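PDB 4L5R: interferon-activable protein 202 from Mus musculus, which binds double-stranded DNA without sequence specificity and restrains innate immune signalling by preventing activation of the AIM2 inflammasome. Local coordinates for residues E149-H161 with K184-K196. Sequence-based numbering, arbitrary orientation. Where two conformers were deposited one is given.
Unlike the reference sequence in segment 149-161: E159 (reference Lys). With nucleotides of chain B.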
loop_
_atom_site.group_PDB
_atom_site.type_symbol
_atom_site.label_atom_id
_atom_site.label_comp_id
_atom_site.label_asym_id
_atom_site.label_seq_id
_atom_site.Cartn_x
_atom_site.Cartn_y
_atom_site.Cartn_z
ATOM N N GLU A 149 -10.163 16.600 -12.536
ATOM C CA GLU A 149 -10.806 16.165 -13.775
ATOM C C GLU A 149 -11.873 15.064 -13.635
ATOM O O GLU A 149 -12.702 14.895 -14.524
ATOM C CB GLU A 149 -9.738 15.799 -14.832
ATOM C CG GLU A 149 -8.891 17.002 -15.263
ATOM C CD GLU A 149 -7.785 16.658 -16.258
ATOM O OE1 GLU A 149 -7.165 15.583 -16.110
ATOM O OE2 GLU A 149 -7.533 17.469 -17.188
ATOM N N ASP A 150 -11.878 14.340 -12.517
ATOM C CA ASP A 150 -12.805 13.223 -12.341
ATOM C C ASP A 150 -13.092 12.853 -10.876
ATOM O O ASP A 150 -12.462 13.377 -9.960
ATOM C CB ASP A 150 -12.305 11.998 -13.120
ATOM C CG ASP A 150 -13.433 11.047 -13.507
ATOM O OD1 ASP A 150 -14.615 11.397 -13.279
ATOM O OD2 ASP A 150 -13.139 9.955 -14.045
ATOM N N ASN A 151 -14.061 11.969 -10.673
ATOM C CA ASN A 151 -14.400 11.492 -9.332
ATOM C C ASN A 151 -14.683 10.001 -9.368
ATOM O O ASN A 151 -14.926 9.438 -10.433
ATOM C CB ASN A 151 -15.594 12.257 -8.764
ATOM C CG ASN A 151 -16.841 12.092 -9.606
ATOM O OD1 ASN A 151 -17.467 11.036 -9.598
ATOM N ND2 ASN A 151 -17.200 13.136 -10.349
ATOM N N ILE A 152 -14.637 9.351 -8.207
ATOM C CA ILE A 152 -14.884 7.925 -8.150
ATOM C C ILE A 152 -15.356 7.565 -6.741
ATOM O O ILE A 152 -15.008 8.232 -5.768
ATOM C CB ILE A 152 -13.624 7.112 -8.565
ATOM C CG1 ILE A 152 -13.966 5.625 -8.741
ATOM C CG2 ILE A 152 -12.493 7.332 -7.581
ATOM C CD1 ILE A 152 -12.818 4.754 -9.274
ATOM N N LYS A 153 -16.175 6.529 -6.639
ATOM C CA LYS A 153 -16.667 6.088 -5.334
ATOM C C LYS A 153 -15.663 5.166 -4.642
ATOM O O LYS A 153 -15.081 4.289 -5.274
ATOM C CB LYS A 153 -17.993 5.359 -5.506
ATOM C CG LYS A 153 -18.678 4.977 -4.218
ATOM C CD LYS A 153 -19.720 3.920 -4.517
ATOM C CE LYS A 153 -20.976 4.153 -3.745
ATOM N NZ LYS A 153 -21.985 3.142 -4.152
ATOM N N VAL A 154 -15.462 5.380 -3.346
ATOM C CA VAL A 154 -14.646 4.487 -2.533
ATOM C C VAL A 154 -15.561 3.765 -1.555
ATOM O O VAL A 154 -16.351 4.400 -0.849
ATOM C CB VAL A 154 -13.569 5.260 -1.753
ATOM C CG1 VAL A 154 -12.755 4.313 -0.865
ATOM C CG2 VAL A 154 -12.635 6.008 -2.744
ATOM N N VAL A 155 -15.463 2.439 -1.544
ATOM C CA VAL A 155 -16.225 1.590 -0.639
ATOM C C VAL A 155 -15.314 0.894 0.364
ATOM O O VAL A 155 -14.492 0.048 -0.009
ATOM C CB VAL A 155 -17.067 0.545 -1.421
ATOM C CG1 VAL A 155 -17.785 -0.411 -0.459
ATOM C CG2 VAL A 155 -18.099 1.258 -2.336
ATOM N N TRP A 156 -15.467 1.262 1.635
ATOM C CA TRP A 156 -14.760 0.627 2.745
ATOM C C TRP A 156 -15.732 -0.321 3.445
ATOM O O TRP A 156 -16.722 0.110 4.064
ATOM C CB TRP A 156 -14.218 1.703 3.696
ATOM C CG TRP A 156 -13.622 1.192 4.983
ATOM C CD1 TRP A 156 -14.254 1.088 6.197
ATOM C CD2 TRP A 156 -12.273 0.739 5.195
ATOM N NE1 TRP A 156 -13.384 0.603 7.141
ATOM C CE2 TRP A 156 -12.164 0.372 6.550
ATOM C CE3 TRP A 156 -11.152 0.605 4.370
ATOM C CZ2 TRP A 156 -10.981 -0.110 7.099
ATOM C CZ3 TRP A 156 -9.966 0.106 4.920
ATOM C CH2 TRP A 156 -9.894 -0.240 6.270
ATOM N N ASP A 157 -15.444 -1.615 3.308
ATOM C CA ASP A 157 -16.366 -2.704 3.610
ATOM C C ASP A 157 -16.009 -3.404 4.909
ATOM O O ASP A 157 -16.755 -4.260 5.381
ATOM C CB ASP A 157 -16.279 -3.741 2.486
ATOM C CG ASP A 157 -17.625 -4.094 1.910
ATOM O OD1 ASP A 157 -18.557 -3.279 2.053
ATOM O OD2 ASP A 157 -17.747 -5.181 1.305
ATOM N N LYS A 158 -14.842 -3.079 5.463
ATOM C CA LYS A 158 -14.407 -3.702 6.702
ATOM C C LYS A 158 -15.336 -3.267 7.832
ATOM O O LYS A 158 -15.663 -2.084 7.959
ATOM C CB LYS A 158 -12.953 -3.338 7.014
ATOM C CG LYS A 158 -11.927 -3.931 6.035
ATOM C CD LYS A 158 -10.488 -3.584 6.450
ATOM C CE LYS A 158 -9.462 -4.394 5.674
ATOM N NZ LYS A 158 -8.028 -4.147 6.126
ATOM N N GLU A 159 -15.785 -4.229 8.632
ATOM C CA GLU A 159 -16.602 -3.919 9.797
ATOM C C GLU A 159 -15.687 -3.304 10.841
ATOM O O GLU A 159 -15.163 -3.996 11.715
ATOM C CB GLU A 159 -17.287 -5.173 10.344
ATOM N N GLN A 160 -15.483 -2.000 10.711
ATOM C CA GLN A 160 -14.634 -1.233 11.603
ATOM C C GLN A 160 -14.605 0.207 11.108
ATOM O O GLN A 160 -14.367 0.468 9.925
ATOM C CB GLN A 160 -13.222 -1.827 11.672
ATOM C CG GLN A 160 -12.161 -1.083 10.883
ATOM C CD GLN A 160 -10.771 -1.644 11.138
ATOM O OE1 GLN A 160 -10.382 -2.660 10.554
ATOM N NE2 GLN A 160 -10.023 -0.994 12.025
ATOM N N HIS A 161 -14.879 1.140 12.012
ATOM C CA HIS A 161 -15.004 2.547 11.653
ATOM C C HIS A 161 -13.952 3.403 12.343
ATOM O O HIS A 161 -14.010 4.638 12.288
ATOM C CB HIS A 161 -16.406 3.073 11.991
ATOM C CG HIS A 161 -17.507 2.407 11.225
ATOM N ND1 HIS A 161 -17.287 1.332 10.387
ATOM C CD2 HIS A 161 -18.836 2.658 11.169
ATOM C CE1 HIS A 161 -18.432 0.954 9.849
ATOM N NE2 HIS A 161 -19.388 1.744 10.305
ATOM N N LYS A 184 -20.594 1.747 -12.922
ATOM C CA LYS A 184 -19.483 2.641 -12.616
ATOM C C LYS A 184 -18.329 1.939 -11.907
ATOM O O LYS A 184 -18.539 1.160 -10.975
ATOM C CB LYS A 184 -19.952 3.854 -11.803
ATOM C CG LYS A 184 -20.489 4.995 -12.660
ATOM C CD LYS A 184 -20.345 6.349 -11.975
ATOM C CE LYS A 184 -21.465 6.608 -10.974
ATOM N NZ LYS A 184 -21.339 7.959 -10.353
ATOM N N PRO A 185 -17.098 2.209 -12.360
ATOM C CA PRO A 185 -15.939 1.686 -11.631
ATOM C C PRO A 185 -15.895 2.290 -10.231
ATOM O O PRO A 185 -16.361 3.411 -10.025
ATOM C CB PRO A 185 -14.747 2.182 -12.458
ATOM C CG PRO A 185 -15.301 2.469 -13.815
ATOM C CD PRO A 185 -16.710 2.935 -13.584
ATOM N N ILE A 186 -15.323 1.557 -9.277
ATOM C CA ILE A 186 -15.201 2.052 -7.922
ATOM C C ILE A 186 -13.915 1.498 -7.332
ATOM O O ILE A 186 -13.307 0.597 -7.902
ATOM C CB ILE A 186 -16.354 1.567 -7.021
ATOM C CG1 ILE A 186 -16.325 0.043 -6.912
ATOM C CG2 ILE A 186 -17.720 2.061 -7.541
ATOM C CD1 ILE A 186 -17.348 -0.527 -5.932
ATOM N N LEU A 187 -13.517 2.028 -6.185
ATOM C CA LEU A 187 -12.415 1.442 -5.432
ATOM C C LEU A 187 -13.006 0.780 -4.197
ATOM O O LEU A 187 -13.728 1.422 -3.436
ATOM C CB LEU A 187 -11.439 2.530 -5.015
ATOM C CG LEU A 187 -10.894 3.347 -6.171
ATOM C CD1 LEU A 187 -9.943 4.407 -5.626
ATOM C CD2 LEU A 187 -10.198 2.399 -7.158
ATOM N N HIS A 188 -12.711 -0.502 -4.012
ATOM C CA HIS A 188 -13.322 -1.296 -2.944
ATOM C C HIS A 188 -12.230 -1.838 -2.024
ATOM O O HIS A 188 -11.151 -2.231 -2.482
ATOM C CB HIS A 188 -14.128 -2.455 -3.554
ATOM C CG HIS A 188 -15.076 -3.116 -2.598
ATOM N ND1 HIS A 188 -14.662 -4.014 -1.638
ATOM C CD2 HIS A 188 -16.422 -3.022 -2.470
ATOM C CE1 HIS A 188 -15.711 -4.439 -0.953
ATOM N NE2 HIS A 188 -16.791 -3.849 -1.437
ATOM N N SER A 189 -12.494 -1.867 -0.721
ATOM C CA SER A 189 -11.494 -2.365 0.205
ATOM C C SER A 189 -11.265 -3.861 0.005
ATOM O O SER A 189 -12.140 -4.571 -0.503
ATOM C CB SER A 189 -11.923 -2.094 1.649
ATOM O OG SER A 189 -13.192 -2.667 1.910
ATOM N N GLY A 190 -10.085 -4.326 0.422
ATOM C CA GLY A 190 -9.740 -5.738 0.440
ATOM C C GLY A 190 -9.098 -6.073 1.781
ATOM O O GLY A 190 -9.021 -5.217 2.666
ATOM N N ASN A 191 -8.622 -7.301 1.954
ATOM C CA ASN A 191 -8.173 -7.685 3.291
ATOM C C ASN A 191 -7.081 -6.773 3.841
ATOM O O ASN A 191 -7.060 -6.509 5.043
ATOM C CB ASN A 191 -7.813 -9.166 3.396
ATOM C CG ASN A 191 -6.618 -9.529 2.561
ATOM O OD1 ASN A 191 -6.292 -8.836 1.596
ATOM N ND2 ASN A 191 -5.953 -10.624 2.922
ATOM N N HIS A 192 -6.231 -6.235 2.957
ATOM C CA HIS A 192 -5.118 -5.377 3.373
ATOM C C HIS A 192 -5.371 -3.869 3.323
ATOM O O HIS A 192 -4.478 -3.087 3.646
ATOM C CB HIS A 192 -3.854 -5.674 2.533
ATOM C CG HIS A 192 -3.420 -7.106 2.558
ATOM N ND1 HIS A 192 -2.952 -7.755 1.436
ATOM C CD2 HIS A 192 -3.359 -8.010 3.569
ATOM C CE1 HIS A 192 -2.628 -8.997 1.748
ATOM N NE2 HIS A 192 -2.866 -9.178 3.037
ATOM N N SER A 193 -6.559 -3.433 2.909
ATOM C CA SER A 193 -6.762 -2.002 2.730
ATOM C C SER A 193 -6.617 -1.199 4.015
ATOM O O SER A 193 -6.949 -1.667 5.112
ATOM C CB SER A 193 -8.124 -1.704 2.075
ATOM O OG SER A 193 -8.280 -2.467 0.892
ATOM N N PHE A 194 -6.114 0.017 3.860
ATOM C CA PHE A 194 -5.896 0.930 4.968
ATOM C C PHE A 194 -6.226 2.334 4.483
ATOM O O PHE A 194 -5.837 2.744 3.374
ATOM C CB PHE A 194 -4.432 0.847 5.419
ATOM C CG PHE A 194 -4.111 1.663 6.646
ATOM C CD1 PHE A 194 -4.386 1.164 7.931
ATOM C CD2 PHE A 194 -3.477 2.896 6.531
ATOM C CE1 PHE A 194 -4.058 1.908 9.059
ATOM C CE2 PHE A 194 -3.146 3.638 7.657
ATOM C CZ PHE A 194 -3.440 3.136 8.930
ATOM N N ILE A 195 -6.956 3.073 5.309
ATOM C CA ILE A 195 -7.365 4.405 4.939
ATOM C C ILE A 195 -7.107 5.394 6.065
ATOM O O ILE A 195 -7.395 5.115 7.240
ATOM C CB ILE A 195 -8.851 4.391 4.534
ATOM C CG1 ILE A 195 -9.330 5.782 4.159
ATOM C CG2 ILE A 195 -9.704 3.804 5.657
ATOM C CD1 ILE A 195 -10.763 5.785 3.682
ATOM N N LYS A 196 -6.553 6.552 5.724
ATOM C CA LYS A 196 -6.350 7.589 6.734
ATOM C C LYS A 196 -6.351 9.004 6.176
ATOM O O LYS A 196 -6.120 9.222 4.982
ATOM C CB LYS A 196 -5.072 7.335 7.546
ATOM C CG LYS A 196 -3.782 7.546 6.793
ATOM C CD LYS A 196 -2.594 7.478 7.756
ATOM C CE LYS A 196 -1.263 7.410 7.012
ATOM N NZ LYS A 196 -0.099 7.264 7.942
ATOM P P DG B 6 -8.413 -9.820 -1.198
ATOM O OP1 DG B 6 -7.178 -9.225 -1.766
ATOM O OP2 DG B 6 -9.066 -9.203 -0.022
ATOM O "O5'" DG B 6 -9.503 -9.913 -2.368
ATOM C "C5'" DG B 6 -9.101 -10.382 -3.656
ATOM C "C4'" DG B 6 -10.325 -10.598 -4.521
ATOM O "O4'" DG B 6 -10.965 -11.853 -4.150
ATOM C "C3'" DG B 6 -11.382 -9.496 -4.391
ATOM O "O3'" DG B 6 -11.814 -9.046 -5.676
ATOM C "C2'" DG B 6 -12.537 -10.219 -3.711
ATOM C "C1'" DG B 6 -12.328 -11.584 -4.357
ATOM N N9 DG B 6 -13.252 -12.601 -3.861
ATOM C C8 DG B 6 -13.686 -12.835 -2.576
ATOM N N7 DG B 6 -14.565 -13.801 -2.498
ATOM C C5 DG B 6 -14.729 -14.218 -3.813
ATOM C C6 DG B 6 -15.545 -15.230 -4.363
ATOM O O6 DG B 6 -16.316 -15.993 -3.768
ATOM N N1 DG B 6 -15.400 -15.311 -5.750
ATOM C C2 DG B 6 -14.565 -14.513 -6.502
ATOM N N2 DG B 6 -14.539 -14.720 -7.827
ATOM N N3 DG B 6 -13.790 -13.569 -5.995
ATOM C C4 DG B 6 -13.928 -13.485 -4.656
ATOM P P DT B 5 -8.446 -13.238 4.241
ATOM O OP1 DT B 5 -7.193 -12.560 4.667
ATOM O OP2 DT B 5 -9.734 -12.879 4.884
ATOM O "O5'" DT B 5 -8.666 -13.046 2.665
ATOM C "C5'" DT B 5 -7.693 -13.516 1.747
ATOM C "C4'" DT B 5 -8.228 -13.410 0.334
ATOM O "O4'" DT B 5 -9.166 -14.480 0.066
ATOM C "C3'" DT B 5 -8.957 -12.103 0.016
ATOM O "O3'" DT B 5 -8.099 -11.356 -0.856
ATOM C "C2'" DT B 5 -10.262 -12.538 -0.652
ATOM C "C1'" DT B 5 -9.992 -14.007 -0.973
ATOM N N1 DT B 5 -11.203 -14.875 -1.079
ATOM C C2 DT B 5 -11.376 -15.589 -2.241
ATOM O O2 DT B 5 -10.597 -15.551 -3.183
ATOM N N3 DT B 5 -12.507 -16.358 -2.255
ATOM C C4 DT B 5 -13.472 -16.498 -1.281
ATOM O O4 DT B 5 -14.454 -17.226 -1.443
ATOM C C5 DT B 5 -13.228 -15.719 -0.088
ATOM C C7 DT B 5 -14.194 -15.775 1.057
ATOM C C6 DT B 5 -12.120 -14.957 -0.044
HETATM O O HOH W 1 -17.622 5.532 -8.884
#
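Strands 151-156 and 186-188 run parallel, their axes 4.7 Å apart and 16° askew; L187 N donates to K153 O, V155 N to L187 O and S189 N to V155 O. V154 and L187 turn to the buried face, and I152, pointing at 184-196, meets L187 CG with CD1 at 3.9 Å. On the other face V155 CG1 touches H188 CD2, while K153 lies alongside I186 and its amine salt-bridges a DNA phosphate. Beyond V155, S189 OG accepts D157 N (2.9 Å). The W156 ring is sandwiched off centre: I195 CG2 makes a CH-pi contact 3.8 Å from the centroid of its six-membered ring, and K158 CB lies over the opposite face. With CG anti to the backbone N (chi1 172°), the indole reaches S193, and NE1 donates to Q160 O. Replacing W156 by an alanine removes the indole, and I195 CG2 and K158 CB would probably face a gap while Q160 O loses its donor. The extended K158 chain carries NZ to S193 O (2.9 Å), on a lone pair, and to N191 O (2.8 Å), from above the carbonyl plane, gripping the type I turn G190-S193. There N191 N binds OP2 of DG6 and N191 ND2 binds OP1 of DT5, both of chain B: two bonds to successive phosphates of the DNA backbone, consistent with sequence-independent binding by an OB fold of the first HIN-200 domain.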